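Local coordinates for uncharacterized protein (Bacteroides ovatus CL02T12C04, PDB 6PTM) that probably hydrolyses carrageenan chains from their ends as a GH42 exo-carrageenase, at residues M466-E470 with G471-S475. Residues are numbered along the deposited sequence; the frame is centred on the assembly and turned at random.
Sequences MFNTE and GHMLS
Glu470 brings OE2 to the ring edge of His472, two residues on. His472 NE2 donates to Glu470 OE2 at 2.5 Å, and the bond is nearly straight. It meets OE2 on the anti side, 27° out of the carboxylate plane. The oxygen stays close to the plane of the imidazole, although the two planes are turned 65° apart. Glu470 reaches this edge with CG anti to its own nitrogen (chi1 -169°) and an extended chain beyond. Its other oxygen, OE1, forms a salt bridge with Lys394. The second ring nitrogen, His472 ND1, donates to Ser475 O at 2.8 Å, within the ring plane. Both nitrogens are therefore engaged, which fixes the rotation of the ring. Trp507 also meets this ring. An alanine in place of His472 would probably leave Glu470 OE2 and the carbonyl of Ser475 without their donors, and the carboxylate freer to turn.

Upstream, Asn468 makes an Asx turn. Its OD1 accepts from Glu470 N at 3.2 Å, in the carbonyl plane, where the chain turns a corner at Thr469 and Glu470. The amide also packs against Gly471, with CG 3.7 Å from the glycine CA. Asn468 ND2 lies 4.2 Å from Met473 SD and is hydrogen-bonded to Tyr454 OH and Ala425 O. The corner is consistent with the C-terminal rim of the (beta/alpha)8 barrel of GH42 enzymes, where the catalytic glutamates are found. Glu470 may be one of them. One carboxylate oxygen is held by the His472 N-H and the other by Lys394, so the group probably has little freedom to turn.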
loop_
_atom_site.group_PDB
_atom_site.type_symbol
_atom_site.label_atom_id
_atom_site.label_comp_id
_atom_site.label_asym_id
_atom_site.label_seq_id
_atom_site.Cartn_x
_atom_site.Cartn_y
_atom_site.Cartn_z
ATOM N N MET A 466 0.195 8.972 -1.420
ATOM C CA MET A 466 -0.271 7.595 -1.221
ATOM C C MET A 466 -0.808 7.433 0.208
ATOM O O MET A 466 -0.075 7.677 1.188
ATOM C CB MET A 466 0.840 6.586 -1.510
ATOM C CG MET A 466 0.333 5.156 -1.368
ATOM S SD MET A 466 1.697 3.948 -1.342
ATOM C CE MET A 466 2.218 4.071 -3.054
ATOM N N PHE A 467 -2.044 6.949 0.313
ATOM C CA PHE A 467 -2.785 6.837 1.591
ATOM C C PHE A 467 -3.211 5.388 1.790
ATOM O O PHE A 467 -4.092 4.929 1.070
ATOM C CB PHE A 467 -3.984 7.785 1.590
ATOM C CG PHE A 467 -4.690 7.911 2.918
ATOM C CD1 PHE A 467 -4.148 7.424 4.097
ATOM C CD2 PHE A 467 -5.919 8.541 2.979
ATOM C CE1 PHE A 467 -4.820 7.565 5.302
ATOM C CE2 PHE A 467 -6.571 8.710 4.187
ATOM C CZ PHE A 467 -6.038 8.192 5.341
ATOM N N ASN A 468 -2.515 4.680 2.674
ATOM C CA ASN A 468 -2.897 3.324 3.129
ATOM C C ASN A 468 -3.948 3.477 4.228
ATOM O O ASN A 468 -3.582 3.871 5.327
ATOM C CB ASN A 468 -1.685 2.509 3.576
ATOM C CG ASN A 468 -2.047 1.071 3.838
ATOM O OD1 ASN A 468 -3.186 0.771 4.240
ATOM N ND2 ASN A 468 -1.059 0.191 3.682
ATOM N N THR A 469 -5.216 3.233 3.891
ATOM C CA THR A 469 -6.410 3.582 4.708
ATOM C C THR A 469 -6.737 2.441 5.664
ATOM O O THR A 469 -7.624 2.612 6.497
ATOM C CB THR A 469 -7.609 3.926 3.823
ATOM O OG1 THR A 469 -7.726 2.979 2.747
ATOM C CG2 THR A 469 -7.461 5.337 3.295
ATOM N N GLU A 470 -6.044 1.319 5.544
ATOM C CA GLU A 470 -6.156 0.242 6.550
ATOM C C GLU A 470 -4.854 -0.539 6.549
ATOM O O GLU A 470 -4.811 -1.613 5.927
ATOM C CB GLU A 470 -7.369 -0.628 6.246
ATOM C CG GLU A 470 -7.704 -1.595 7.363
ATOM C CD GLU A 470 -8.830 -2.554 7.010
ATOM O OE1 GLU A 470 -9.810 -2.094 6.378
ATOM O OE2 GLU A 470 -8.677 -3.764 7.288
ATOM N N GLY A 471 -3.837 -0.006 7.217
ATOM C CA GLY A 471 -2.469 -0.543 7.151
ATOM C C GLY A 471 -2.403 -1.923 7.786
ATOM O O GLY A 471 -2.797 -2.062 8.985
ATOM N N HIS A 472 -1.954 -2.920 7.019
ATOM C CA HIS A 472 -1.864 -4.327 7.472
ATOM C C HIS A 472 -0.385 -4.731 7.491
ATOM O O HIS A 472 -0.062 -5.903 7.158
ATOM C CB HIS A 472 -2.813 -5.219 6.642
ATOM C CG HIS A 472 -4.227 -5.172 7.122
ATOM N ND1 HIS A 472 -4.607 -5.689 8.369
ATOM C CD2 HIS A 472 -5.344 -4.662 6.552
ATOM C CE1 HIS A 472 -5.901 -5.461 8.542
ATOM N NE2 HIS A 472 -6.377 -4.814 7.439
ATOM N N MET A 473 0.487 -3.813 7.901
ATOM C CA MET A 473 1.948 -4.093 8.076
ATOM C C MET A 473 2.272 -4.522 9.509
ATOM O O MET A 473 3.452 -4.858 9.740
ATOM C CB MET A 473 2.790 -2.872 7.697
ATOM C CG MET A 473 2.710 -2.561 6.205
ATOM S SD MET A 473 2.361 -0.813 5.837
ATOM C CE MET A 473 3.928 -0.138 6.390
ATOM N N LEU A 474 1.297 -4.560 10.433
ATOM C CA LEU A 474 1.539 -5.033 11.834
ATOM C C LEU A 474 0.778 -6.346 12.107
ATOM O O LEU A 474 1.409 -7.239 12.659
ATOM C CB LEU A 474 1.170 -3.945 12.851
ATOM C CG LEU A 474 1.895 -2.611 12.649
ATOM C CD1 LEU A 474 1.415 -1.591 13.664
ATOM C CD2 LEU A 474 3.411 -2.800 12.720
ATOM N N SER A 475 -0.518 -6.447 11.763
ATOM C CA SER A 475 -1.322 -7.691 11.929
ATOM C C SER A 475 -2.303 -7.896 10.759
ATOM O O SER A 475 -2.693 -6.903 10.065
ATOM C CB SER A 475 -2.038 -7.721 13.287
ATOM O OG SER A 475 -3.010 -6.693 13.374
#